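Elongation factor G (Thermus thermophilus, PDB 2DY1) binds GTP with a magnesium ion and, as a member of the elongation factor G family, probably acts as a GTPase in the elongation step of translation. Local coordinates at residues A[481-486]-A[550-555]; A[497-502]-A[535-540]; A[503-508]-A[540-545]. One frame throughout, in Å; residues are numbered along the deposited sequence.

Contact 1 (A[481-486]-A[550-555])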
ATOM      1  N   GLY A 481      51.375  16.867  -8.841  1.00 24.78           N
ATOM      2  CA  GLY A 481      50.691  15.665  -9.292  1.00 19.69           C
ATOM      3  C   GLY A 481      50.804  15.626 -10.801  1.00 20.03           C
ATOM      4  O   GLY A 481      50.592  16.638 -11.468  1.00 20.63           O
ATOM      5  N   ASP A 482      51.136  14.460 -11.361  1.00 18.47           N
ATOM      6  CA  ASP A 482      51.295  14.343 -12.809  1.00 18.74           C
ATOM      7  C   ASP A 482      50.735  12.984 -13.192  1.00 16.99           C
ATOM      8  O   ASP A 482      51.282  11.941 -12.811  1.00 16.80           O
ATOM      9  CB  ASP A 482      52.784  14.440 -13.149  1.00 18.37           C
ATOM     10  CG  ASP A 482      53.069  14.247 -14.614  1.00 21.08           C
ATOM     11  OD1 ASP A 482      54.265  14.145 -14.956  1.00 24.48           O
ATOM     12  OD2 ASP A 482      52.127  14.204 -15.433  1.00 18.65           O
ATOM     13  N   VAL A 483      49.637  13.011 -13.933  1.00 19.35           N
ATOM     14  CA  VAL A 483      48.943  11.794 -14.332  1.00 19.25           C
ATOM     15  C   VAL A 483      48.649  11.721 -15.818  1.00 18.87           C
ATOM     16  O   VAL A 483      48.147  12.681 -16.408  1.00 19.11           O
ATOM     17  CB  VAL A 483      47.570  11.707 -13.565  1.00 20.61           C
ATOM     18  CG1 VAL A 483      46.766  10.499 -14.028  1.00 21.88           C
ATOM     19  CG2 VAL A 483      47.817  11.650 -12.069  1.00 18.90           C
ATOM     20  N   TRP A 484      48.980  10.592 -16.441  1.00 15.31           N
ATOM     21  CA  TRP A 484      48.630  10.399 -17.829  1.00 15.78           C
ATOM     22  C   TRP A 484      47.479   9.391 -17.795  1.00 14.06           C
ATOM     23  O   TRP A 484      47.613   8.271 -17.272  1.00 14.50           O
ATOM     24  CB  TRP A 484      49.803   9.871 -18.648  1.00 16.24           C
ATOM     25  CG  TRP A 484      50.784  10.954 -18.951  1.00 14.72           C
ATOM     26  CD1 TRP A 484      51.821  11.364 -18.162  1.00 16.48           C
ATOM     27  CD2 TRP A 484      50.805  11.794 -20.118  1.00 18.45           C
ATOM     28  NE1 TRP A 484      52.490  12.410 -18.774  1.00 14.14           N
ATOM     29  CE2 TRP A 484      51.889  12.693 -19.970  1.00 15.04           C
ATOM     30  CE3 TRP A 484      50.016  11.869 -21.275  1.00 18.55           C
ATOM     31  CZ2 TRP A 484      52.202  13.662 -20.939  1.00 19.16           C
ATOM     32  CZ3 TRP A 484      50.330  12.833 -22.241  1.00 25.49           C
ATOM     33  CH2 TRP A 484      51.413  13.713 -22.062  1.00 23.22           C
ATOM     34  N   LEU A 485      46.361   9.804 -18.380  1.00 15.62           N
ATOM     35  CA  LEU A 485      45.123   9.033 -18.392  1.00 14.74           C
ATOM     36  C   LEU A 485      44.587   8.708 -19.784  1.00 16.18           C
ATOM     37  O   LEU A 485      44.525   9.572 -20.651  1.00 17.59           O
ATOM     38  CB  LEU A 485      44.043   9.843 -17.664  1.00 15.26           C
ATOM     39  CG  LEU A 485      42.615   9.280 -17.711  1.00 17.03           C
ATOM     40  CD1 LEU A 485      42.535   8.069 -16.787  1.00 16.16           C
ATOM     41  CD2 LEU A 485      41.617  10.352 -17.243  1.00 17.75           C
ATOM     42  N   ARG A 486      44.191   7.455 -19.982  1.00 14.74           N
ATOM     43  CA  ARG A 486      43.582   7.032 -21.241  1.00 14.83           C
ATOM     44  C   ARG A 486      42.154   6.605 -20.873  1.00 16.08           C
ATOM     45  O   ARG A 486      41.955   5.858 -19.918  1.00 15.21           O
ATOM     46  CB  ARG A 486      44.356   5.838 -21.829  1.00 16.05           C
ATOM     47  CG  ARG A 486      43.818   5.285 -23.138  1.00 20.86           C
ATOM     48  CD  ARG A 486      44.652   4.062 -23.534  1.00 22.43           C
ATOM     49  NE  ARG A 486      44.233   3.418 -24.780  1.00 21.42           N
ATOM     50  CZ  ARG A 486      44.533   3.860 -25.998  1.00 18.41           C
ATOM     51  NH1 ARG A 486      45.255   4.960 -26.165  1.00 23.69           N
ATOM     52  NH2 ARG A 486      44.119   3.186 -27.064  1.00 27.63           N
ATOM     53  N   LEU A 550      46.067  15.081  -2.459  1.00 24.22           N
ATOM     54  CA  LEU A 550      45.318  16.189  -3.046  1.00 21.90           C
ATOM     55  C   LEU A 550      45.858  16.557  -4.419  1.00 22.25           C
ATOM     56  O   LEU A 550      45.083  16.759  -5.358  1.00 26.85           O
ATOM     57  CB  LEU A 550      45.364  17.426  -2.124  1.00 23.38           C
ATOM     58  CG  LEU A 550      44.818  18.726  -2.733  1.00 26.83           C
ATOM     59  CD1 LEU A 550      43.318  18.601  -2.968  1.00 23.41           C
ATOM     60  CD2 LEU A 550      45.119  19.906  -1.797  1.00 29.72           C
ATOM     61  N   ALA A 551      47.183  16.661  -4.537  1.00 23.15           N
ATOM     62  CA  ALA A 551      47.807  17.008  -5.810  1.00 22.14           C
ATOM     63  C   ALA A 551      47.458  15.954  -6.852  1.00 13.52           C
ATOM     64  O   ALA A 551      47.190  16.292  -8.015  1.00 20.66           O
ATOM     65  CB  ALA A 551      49.313  17.090  -5.644  1.00 28.19           C
ATOM     66  N   PHE A 552      47.450  14.697  -6.441  1.00 21.32           N
ATOM     67  CA  PHE A 552      47.116  13.638  -7.390  1.00 19.77           C
ATOM     68  C   PHE A 552      45.614  13.554  -7.685  1.00 21.36           C
ATOM     69  O   PHE A 552      45.237  13.205  -8.795  1.00 23.47           O
ATOM     70  CB  PHE A 552      47.677  12.280  -6.931  1.00 18.04           C
ATOM     71  CG  PHE A 552      49.070  12.008  -7.448  1.00 18.16           C
ATOM     72  CD1 PHE A 552      50.179  12.104  -6.607  1.00 20.51           C
ATOM     73  CD2 PHE A 552      49.276  11.762  -8.807  1.00 19.74           C
ATOM     74  CE1 PHE A 552      51.475  11.963  -7.119  1.00 23.72           C
ATOM     75  CE2 PHE A 552      50.562  11.624  -9.330  1.00 19.51           C
ATOM     76  CZ  PHE A 552      51.667  11.723  -8.479  1.00 21.25           C
ATOM     77  N   GLN A 553      44.758  13.898  -6.718  1.00 27.70           N
ATOM     78  CA  GLN A 553      43.312  13.878  -6.962  1.00 20.05           C
ATOM     79  C   GLN A 553      43.013  14.954  -7.990  1.00 22.86           C
ATOM     80  O   GLN A 553      42.236  14.741  -8.917  1.00 23.78           O
ATOM     81  CB  GLN A 553      42.518  14.192  -5.685  1.00 27.90           C
ATOM     82  CG  GLN A 553      42.700  13.210  -4.547  1.00 31.10           C
ATOM     83  CD  GLN A 553      41.798  13.523  -3.351  1.00 46.85           C
ATOM     84  OE1 GLN A 553      42.126  13.189  -2.212  1.00 49.84           O
ATOM     85  NE2 GLN A 553      40.652  14.150  -3.613  1.00 44.45           N
ATOM     86  N   ILE A 554      43.629  16.126  -7.818  1.00 21.77           N
ATOM     87  CA  ILE A 554      43.411  17.217  -8.756  1.00 23.05           C
ATOM     88  C   ILE A 554      43.972  16.889 -10.137  1.00 19.09           C
ATOM     89  O   ILE A 554      43.312  17.108 -11.150  1.00 24.46           O
ATOM     90  CB  ILE A 554      44.065  18.540  -8.259  1.00 23.58           C
ATOM     91  CG1 ILE A 554      43.474  18.941  -6.905  1.00 30.23           C
ATOM     92  CG2 ILE A 554      43.854  19.634  -9.296  1.00 28.14           C
ATOM     93  CD1 ILE A 554      44.123  20.176  -6.303  1.00 26.00           C
ATOM     94  N   ALA A 555      45.208  16.391 -10.182  1.00 21.34           N
ATOM     95  CA  ALA A 555      45.816  16.053 -11.461  1.00 22.74           C
ATOM     96  C   ALA A 555      44.944  15.030 -12.194  1.00 14.22           C
ATOM     97  O   ALA A 555      44.732  15.132 -13.402  1.00 20.95           O
ATOM     98  CB  ALA A 555      47.223  15.501 -11.237  1.00 23.84           C
TER

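Contact 2 (A[497-502]-A[535-540])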
ATOM      1  N   TRP A 497      45.377   0.262 -13.246  1.00 16.82           N
ATOM      2  CA  TRP A 497      46.660   0.849 -12.894  1.00 14.75           C
ATOM      3  C   TRP A 497      47.674   0.196 -13.831  1.00 15.71           C
ATOM      4  O   TRP A 497      47.919  -1.014 -13.753  1.00 18.35           O
ATOM      5  CB  TRP A 497      47.018   0.501 -11.464  1.00 16.67           C
ATOM      6  CG  TRP A 497      48.247   1.138 -10.939  1.00 17.75           C
ATOM      7  CD1 TRP A 497      49.394   0.505 -10.558  1.00 21.46           C
ATOM      8  CD2 TRP A 497      48.405   2.512 -10.577  1.00 16.03           C
ATOM      9  NE1 TRP A 497      50.254   1.394  -9.967  1.00 20.77           N
ATOM     10  CE2 TRP A 497      49.671   2.636  -9.964  1.00 17.16           C
ATOM     11  CE3 TRP A 497      47.595   3.651 -10.705  1.00 15.56           C
ATOM     12  CZ2 TRP A 497      50.148   3.856  -9.470  1.00 18.29           C
ATOM     13  CZ3 TRP A 497      48.065   4.864 -10.216  1.00 18.87           C
ATOM     14  CH2 TRP A 497      49.331   4.957  -9.603  1.00 17.51           C
ATOM     15  N   ARG A 498      48.254   0.983 -14.729  1.00 13.99           N
ATOM     16  CA  ARG A 498      49.246   0.454 -15.658  1.00 15.35           C
ATOM     17  C   ARG A 498      50.546   1.233 -15.541  1.00 16.17           C
ATOM     18  O   ARG A 498      51.307   1.348 -16.491  1.00 15.44           O
ATOM     19  CB  ARG A 498      48.714   0.507 -17.099  1.00 15.34           C
ATOM     20  CG  ARG A 498      47.544  -0.446 -17.351  1.00 17.29           C
ATOM     21  CD  ARG A 498      48.006  -1.907 -17.295  1.00 17.93           C
ATOM     22  NE  ARG A 498      46.908  -2.836 -17.545  1.00 21.03           N
ATOM     23  CZ  ARG A 498      46.052  -3.273 -16.623  1.00 23.26           C
ATOM     24  NH1 ARG A 498      46.146  -2.874 -15.350  1.00 23.36           N
ATOM     25  NH2 ARG A 498      45.096  -4.121 -16.975  1.00 24.07           N
ATOM     26  N   ILE A 499      50.799   1.764 -14.347  1.00 15.41           N
ATOM     27  CA  ILE A 499      52.021   2.507 -14.096  1.00 15.84           C
ATOM     28  C   ILE A 499      53.187   1.534 -14.078  1.00 14.32           C
ATOM     29  O   ILE A 499      53.083   0.455 -13.489  1.00 18.63           O
ATOM     30  CB  ILE A 499      51.921   3.256 -12.733  1.00 16.39           C
ATOM     31  CG1 ILE A 499      51.017   4.486 -12.892  1.00 15.62           C
ATOM     32  CG2 ILE A 499      53.310   3.684 -12.233  1.00 16.48           C
ATOM     33  CD1 ILE A 499      51.558   5.543 -13.839  1.00 17.63           C
ATOM     34  N   THR A 500      54.278   1.907 -14.746  1.00 16.70           N
ATOM     35  CA  THR A 500      55.467   1.074 -14.792  1.00 17.42           C
ATOM     36  C   THR A 500      56.684   1.832 -14.261  1.00 17.45           C
ATOM     37  O   THR A 500      56.676   3.066 -14.167  1.00 17.06           O
ATOM     38  CB  THR A 500      55.773   0.615 -16.237  1.00 20.24           C
ATOM     39  OG1 THR A 500      56.129   1.753 -17.032  1.00 20.86           O
ATOM     40  CG2 THR A 500      54.551  -0.077 -16.849  1.00 20.20           C
ATOM     41  N   GLY A 501      57.715   1.083 -13.884  1.00 16.70           N
ATOM     42  CA  GLY A 501      58.945   1.694 -13.410  1.00 16.98           C
ATOM     43  C   GLY A 501      58.813   2.462 -12.114  1.00 16.64           C
ATOM     44  O   GLY A 501      59.723   3.196 -11.731  1.00 17.62           O
ATOM     45  N   GLY A 502      57.673   2.304 -11.445  1.00 16.69           N
ATOM     46  CA  GLY A 502      57.444   3.009 -10.193  1.00 17.42           C
ATOM     47  C   GLY A 502      57.425   4.524 -10.349  1.00 18.56           C
ATOM     48  O   GLY A 502      57.708   5.252  -9.376  1.00 17.06           O
ATOM     49  N   ALA A 535      39.088   3.656 -17.281  1.00 16.10           N
ATOM     50  CA  ALA A 535      40.106   4.665 -17.038  1.00 14.74           C
ATOM     51  C   ALA A 535      41.421   3.930 -16.793  1.00 16.54           C
ATOM     52  O   ALA A 535      41.532   3.121 -15.869  1.00 19.07           O
ATOM     53  CB  ALA A 535      39.734   5.513 -15.814  1.00 16.91           C
ATOM     54  N   ILE A 536      42.412   4.227 -17.623  1.00 16.04           N
ATOM     55  CA  ILE A 536      43.727   3.611 -17.533  1.00 15.25           C
ATOM     56  C   ILE A 536      44.779   4.673 -17.194  1.00 15.04           C
ATOM     57  O   ILE A 536      44.960   5.638 -17.946  1.00 15.50           O
ATOM     58  CB  ILE A 536      44.096   2.954 -18.886  1.00 17.64           C
ATOM     59  CG1 ILE A 536      43.026   1.921 -19.274  1.00 19.39           C
ATOM     60  CG2 ILE A 536      45.457   2.283 -18.780  1.00 17.13           C
ATOM     61  CD1 ILE A 536      43.224   1.321 -20.665  1.00 23.67           C
ATOM     62  N   VAL A 537      45.455   4.507 -16.054  1.00 14.61           N
ATOM     63  CA  VAL A 537      46.516   5.439 -15.663  1.00 13.41           C
ATOM     64  C   VAL A 537      47.785   4.723 -16.094  1.00 15.05           C
ATOM     65  O   VAL A 537      48.140   3.670 -15.546  1.00 15.06           O
ATOM     66  CB  VAL A 537      46.479   5.712 -14.153  1.00 16.77           C
ATOM     67  CG1 VAL A 537      47.727   6.535 -13.723  1.00 16.01           C
ATOM     68  CG2 VAL A 537      45.201   6.483 -13.832  1.00 19.45           C
ATOM     69  N   TYR A 538      48.462   5.299 -17.086  1.00 14.95           N
ATOM     70  CA  TYR A 538      49.607   4.637 -17.691  1.00 15.34           C
ATOM     71  C   TYR A 538      50.968   5.288 -17.610  1.00 16.48           C
ATOM     72  O   TYR A 538      51.957   4.696 -18.031  1.00 14.62           O
ATOM     73  CB  TYR A 538      49.285   4.358 -19.156  1.00 15.71           C
ATOM     74  CG  TYR A 538      49.122   5.595 -20.019  1.00 16.09           C
ATOM     75  CD1 TYR A 538      47.893   6.268 -20.112  1.00 14.68           C
ATOM     76  CD2 TYR A 538      50.199   6.091 -20.753  1.00 14.67           C
ATOM     77  CE1 TYR A 538      47.764   7.398 -20.921  1.00 19.14           C
ATOM     78  CE2 TYR A 538      50.078   7.211 -21.556  1.00 17.27           C
ATOM     79  CZ  TYR A 538      48.860   7.862 -21.638  1.00 19.94           C
ATOM     80  OH  TYR A 538      48.749   8.972 -22.438  1.00 20.61           O
ATOM     81  N   ASN A 539      51.028   6.511 -17.098  1.00 16.42           N
ATOM     82  CA  ASN A 539      52.310   7.186 -16.971  1.00 15.90           C
ATOM     83  C   ASN A 539      52.071   8.354 -16.013  1.00 14.95           C
ATOM     84  O   ASN A 539      50.928   8.632 -15.624  1.00 13.85           O
ATOM     85  CB  ASN A 539      52.787   7.678 -18.353  1.00 14.48           C
ATOM     86  CG  ASN A 539      54.256   8.109 -18.368  1.00 15.45           C
ATOM     87  OD1 ASN A 539      54.710   8.771 -19.315  1.00 20.54           O
ATOM     88  ND2 ASN A 539      54.999   7.725 -17.345  1.00 12.14           N
ATOM     89  N   GLY A 540      53.145   9.018 -15.616  1.00 14.60           N
ATOM     90  CA  GLY A 540      53.014  10.139 -14.701  1.00 15.33           C
ATOM     91  C   GLY A 540      54.337  10.318 -13.991  1.00 20.33           C
ATOM     92  O   GLY A 540      55.357   9.734 -14.380  1.00 16.98           O
TER
HETATM   93  O   HOH W   1      51.654   1.977 -19.073  1.00 19.86           O
HETATM   94  O   HOH W   2      54.167   4.304 -16.490  1.00 17.78           O

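Contact 3 (A[503-508]-A[540-545])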
ATOM      1  N   VAL A 503      57.079   5.015 -11.540  1.00 15.67           N
ATOM      2  CA  VAL A 503      57.071   6.464 -11.772  1.00 13.00           C
ATOM      3  C   VAL A 503      56.049   7.176 -10.893  1.00 17.13           C
ATOM      4  O   VAL A 503      56.175   8.377 -10.657  1.00 17.54           O
ATOM      5  CB  VAL A 503      56.891   6.831 -13.270  1.00 14.53           C
ATOM      6  CG1 VAL A 503      58.128   6.333 -14.062  1.00 18.16           C
ATOM      7  CG2 VAL A 503      55.622   6.215 -13.843  1.00 15.40           C
ATOM      8  N   ILE A 504      55.018   6.454 -10.461  1.00 16.25           N
ATOM      9  CA  ILE A 504      54.060   6.986  -9.474  1.00 21.42           C
ATOM     10  C   ILE A 504      53.967   5.849  -8.462  1.00 21.66           C
ATOM     11  O   ILE A 504      53.698   4.693  -8.825  1.00 20.14           O
ATOM     12  CB  ILE A 504      52.605   7.255  -9.991  1.00 16.82           C
ATOM     13  CG1 ILE A 504      52.569   8.394 -11.012  1.00 17.89           C
ATOM     14  CG2 ILE A 504      51.719   7.666  -8.772  1.00 16.63           C
ATOM     15  CD1 ILE A 504      51.203   8.581 -11.697  1.00 20.40           C
ATOM     16  N   PRO A 505      54.191   6.144  -7.174  1.00 18.25           N
ATOM     17  CA  PRO A 505      54.113   5.084  -6.166  1.00 18.11           C
ATOM     18  C   PRO A 505      52.695   4.551  -6.039  1.00 16.04           C
ATOM     19  O   PRO A 505      51.721   5.292  -6.233  1.00 20.05           O
ATOM     20  CB  PRO A 505      54.578   5.783  -4.886  1.00 24.08           C
ATOM     21  CG  PRO A 505      55.410   6.914  -5.380  1.00 29.21           C
ATOM     22  CD  PRO A 505      54.650   7.405  -6.573  1.00 22.39           C
ATOM     23  N   SER A 506      52.584   3.271  -5.704  1.00 19.31           N
ATOM     24  CA  SER A 506      51.284   2.626  -5.566  1.00 23.73           C
ATOM     25  C   SER A 506      50.414   3.285  -4.506  1.00 27.06           C
ATOM     26  O   SER A 506      49.192   3.191  -4.559  1.00 28.48           O
ATOM     27  CB  SER A 506      51.462   1.140  -5.228  1.00 31.18           C
ATOM     28  OG  SER A 506      52.153   0.982  -4.002  1.00 42.03           O
ATOM     29  N   LYS A 507      51.036   3.962  -3.548  1.00 28.91           N
ATOM     30  CA  LYS A 507      50.269   4.616  -2.492  1.00 32.80           C
ATOM     31  C   LYS A 507      49.374   5.736  -3.008  1.00 34.53           C
ATOM     32  O   LYS A 507      48.507   6.211  -2.280  1.00 33.32           O
ATOM     33  CB  LYS A 507      51.200   5.183  -1.420  1.00 34.52           C
ATOM     34  CG  LYS A 507      52.005   6.371  -1.880  1.00 32.37           C
ATOM     35  CD  LYS A 507      52.903   6.890  -0.775  1.00 37.66           C
ATOM     36  CE  LYS A 507      53.696   8.091  -1.261  1.00 33.34           C
ATOM     37  NZ  LYS A 507      54.655   8.589  -0.231  1.00 45.12           N
ATOM     38  N   TYR A 508      49.584   6.183  -4.242  1.00 23.95           N
ATOM     39  CA  TYR A 508      48.734   7.240  -4.780  1.00 23.01           C
ATOM     40  C   TYR A 508      47.621   6.702  -5.673  1.00 19.09           C
ATOM     41  O   TYR A 508      46.824   7.476  -6.199  1.00 22.99           O
ATOM     42  CB  TYR A 508      49.552   8.268  -5.564  1.00 20.29           C
ATOM     43  CG  TYR A 508      50.412   9.146  -4.690  1.00 25.13           C
ATOM     44  CD1 TYR A 508      49.871   9.801  -3.582  1.00 26.01           C
ATOM     45  CD2 TYR A 508      51.760   9.333  -4.974  1.00 23.04           C
ATOM     46  CE1 TYR A 508      50.660  10.626  -2.775  1.00 31.83           C
ATOM     47  CE2 TYR A 508      52.560  10.150  -4.176  1.00 26.49           C
ATOM     48  CZ  TYR A 508      52.004  10.796  -3.079  1.00 31.92           C
ATOM     49  OH  TYR A 508      52.788  11.612  -2.294  1.00 32.28           O
ATOM     50  N   GLY A 540      53.145   9.018 -15.616  1.00 14.60           N
ATOM     51  CA  GLY A 540      53.014  10.139 -14.701  1.00 15.33           C
ATOM     52  C   GLY A 540      54.337  10.318 -13.991  1.00 20.33           C
ATOM     53  O   GLY A 540      55.357   9.734 -14.380  1.00 16.98           O
ATOM     54  N   SER A 541      54.346  11.129 -12.946  1.00 17.38           N
ATOM     55  CA  SER A 541      55.576  11.327 -12.205  1.00 16.49           C
ATOM     56  C   SER A 541      55.213  11.941 -10.870  1.00 20.57           C
ATOM     57  O   SER A 541      54.082  12.408 -10.681  1.00 19.69           O
ATOM     58  CB  SER A 541      56.542  12.239 -12.981  1.00 17.65           C
ATOM     59  OG  SER A 541      56.052  13.570 -13.147  1.00 19.84           O
ATOM     60  N   TYR A 542      56.161  11.921  -9.942  1.00 19.09           N
ATOM     61  CA  TYR A 542      55.928  12.489  -8.624  1.00 19.94           C
ATOM     62  C   TYR A 542      57.228  13.020  -8.047  1.00 24.36           C
ATOM     63  O   TYR A 542      58.310  12.732  -8.555  1.00 20.77           O
ATOM     64  CB  TYR A 542      55.355  11.438  -7.672  1.00 19.67           C
ATOM     65  CG  TYR A 542      56.386  10.535  -7.040  1.00 18.64           C
ATOM     66  CD1 TYR A 542      57.014   9.530  -7.777  1.00 18.93           C
ATOM     67  CD2 TYR A 542      56.760  10.706  -5.710  1.00 19.67           C
ATOM     68  CE1 TYR A 542      57.995   8.722  -7.207  1.00 18.91           C
ATOM     69  CE2 TYR A 542      57.734   9.912  -5.133  1.00 24.02           C
ATOM     70  CZ  TYR A 542      58.350   8.923  -5.889  1.00 23.21           C
ATOM     71  OH  TYR A 542      59.341   8.167  -5.330  1.00 21.38           O
ATOM     72  N   HIS A 543      57.109  13.816  -6.992  1.00 22.09           N
ATOM     73  CA  HIS A 543      58.285  14.342  -6.315  1.00 25.18           C
ATOM     74  C   HIS A 543      58.069  14.023  -4.852  1.00 29.15           C
ATOM     75  O   HIS A 543      57.021  14.339  -4.278  1.00 30.73           O
ATOM     76  CB  HIS A 543      58.431  15.857  -6.527  1.00 22.40           C
ATOM     77  CG  HIS A 543      59.048  16.222  -7.842  1.00 22.17           C
ATOM     78  ND1 HIS A 543      60.329  15.844  -8.188  1.00 29.67           N
ATOM     79  CD2 HIS A 543      58.565  16.925  -8.893  1.00 27.63           C
ATOM     80  CE1 HIS A 543      60.610  16.301  -9.395  1.00 29.04           C
ATOM     81  NE2 HIS A 543      59.556  16.961  -9.846  1.00 30.92           N
ATOM     82  N   GLU A 544      59.055  13.353  -4.276  1.00 27.42           N
ATOM     83  CA  GLU A 544      59.041  12.943  -2.887  1.00 33.32           C
ATOM     84  C   GLU A 544      58.570  14.046  -1.946  1.00 37.86           C
ATOM     85  O   GLU A 544      57.818  13.796  -1.004  1.00 42.04           O
ATOM     86  CB  GLU A 544      60.450  12.486  -2.496  1.00 38.58           C
ATOM     87  CG  GLU A 544      60.647  12.237  -1.022  1.00 47.21           C
ATOM     88  CD  GLU A 544      59.481  11.497  -0.420  1.00 58.68           C
ATOM     89  OE1 GLU A 544      58.801  10.770  -1.173  1.00 63.81           O
ATOM     90  OE2 GLU A 544      59.244  11.634   0.800  1.00 68.38           O
ATOM     91  N   VAL A 545      59.011  15.266  -2.218  1.00 33.19           N
ATOM     92  CA  VAL A 545      58.661  16.408  -1.389  1.00 43.63           C
ATOM     93  C   VAL A 545      57.238  16.962  -1.561  1.00 40.43           C
ATOM     94  O   VAL A 545      56.407  16.854  -0.660  1.00 47.03           O
ATOM     95  CB  VAL A 545      59.686  17.554  -1.615  1.00 48.19           C
ATOM     96  CG1 VAL A 545      59.784  17.883  -3.103  1.00 45.34           C
ATOM     97  CG2 VAL A 545      59.296  18.784  -0.806  1.00 52.86           C
TER
HETATM   98  O   HOH W   3      58.345  10.126 -10.751  1.00 16.85           O

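Contact 1 (A[481-486]-A[550-555])
This is a buried helix-on-sheet contact in the domain IV region, made by apolar packing without a hydrogen bond across it. The Gly481 end of strand 481-486 meets helix 550-555. The two short axes come within 6.8 Å and run at 37° to each other. Gly481 CA lies over the centre of the Phe552 ring, 4.0 Å from the centroid, as a CH-pi contact. A CB on Gly481 would collide with Ala551 O, so the close approach depends on the bare backbone. The amide N of Asp482 sits obliquely to the ring, 3.5 Å from Phe552 CE2. Val483 comes to the ring from another direction: its CG2 is at the edge, in the ring plane, 3.6 Å from Phe552 CD2. The valine has CG1 opposite the backbone N (chi1 176°), which turns CG2 to the helix. The same methyl also reaches Ala555 CB at 4.0 Å. Ala555 CB in turn packs on the backbone of Gly481, 3.6 Å from its O. Replacing Phe552 by an alanine is likely to open a gap over Gly481 and leave Val483 CG2 without its ring partner. Tyr508 and Ile512 also border the phenylalanine. Helix 549-566 thus packs on the mixed sheet that holds strand 477-489, an alpha/beta arrangement consistent with an S5-like fold for domain IV of elongation factor G.

Contact 2 (A[497-502]-A[535-540])
Trp497 lays the six-membered part of its indole beside Val537, and CZ3 comes within 3.9 Å of Val537 CG1. The indole is set obliquely to the methyl. Trp497 and Val537 both point to one face of the sheet; with Trp497 CG anti to the backbone N (chi1 -175°), the indole swings against Val537. Ile499 packs against both. Its CG1 sits 3.5 Å above one face of the indole, toward the rim. Its CD1 reaches farther along strand 535-540, to 3.4 Å from Asn539 N and 4.0 Å from Val537 CG1. Trp497 and Val537 form a parallel beta bridge. It is fastened by Arg498 N, which donates to Val537 O at 2.8 Å with an N-H...O angle of 151°. The Arg498 side chain bends at chi2 and turns back, so that NH1 donates to Trp497 O at 3.0 Å. That donor stands well above the carbonyl plane, while the oxygen lies in the plane of the guanidinium. NH2 pairs with Glu496. Arg498 CG rests on Ile536 CG2. Beyond the bridge no further direct hydrogen bond joins the two segments; two waters do. One donates to both Arg498 O and Tyr538 O. The other accepts from Thr500 N and donates to Tyr538 O, which takes two water bonds. Strand 533-541 lies between strands 477-489 and 494-497, and helix 509-520 packs on Trp497 and Val537 through Ile512.

Contact 3 (A[503-508]-A[540-545])
Val503 begins the contact, with CB 3.5 Å from Gly540 O. Its own carbonyl does more. Val503 O points at the edge of the Tyr542 ring, in the ring plane, 3.2 Å from CD1. It also receives a CA-H...O contact from Ser541 CA at 3.4 Å. Water 3 donates to Val503 O and accepts from Tyr542 N, and so bridges the two backbones where no direct hydrogen bond joins them. Ile504 comes next. Its CD1 lies 3.8 Å from Gly540 CA, and its CG1 is near Ser541 N. A CB on Gly540 would run into Ile504 CD1, and at these backbone angles it would also press on the preceding carbonyl. Pro505 then takes the face of the Tyr542 ring. Pro505 CD stands 3.6 Å from the ring centroid, 19° off the normal, as a CH-pi contact offset toward the rim, and CG lies over the CE1 and CZ side. The tyrosine CG lies between the backbone N and carbonyl carbon (chi1 83°), which puts the ring face against Pro505. The loop runs beside strand 533-541 at Gly540 on its way to helix 509-520. Ser541 OG bonds to Asp482 of strand 477-489, while Ile504 and Tyr542 both reach Phe552 of helix 549-566.

In the fold
All three contacts lie in the domain IV region, their centres about 50 to 56 Å from the chain centre. Of the parts involved, strand 477-489 comes first, then strand 494-497, the loop after it, helix 509-520, strand 533-541 and helix 549-566. Contact 1 closes the longest loop, from 481-486 to 550-555, and encloses the other two. Contact 2 closes the loop from 497-502 to 535-540 and contact 3 that from 503-508 to 540-545, both spanning helix 509-520. These two cross and share Gly540. Strand 533-541 serves contacts 2 and 3 and lies next to strand 477-489 of contact 1 in one sheet. Together they tie the loop before helix 509-520, and helix 549-566, to that sheet.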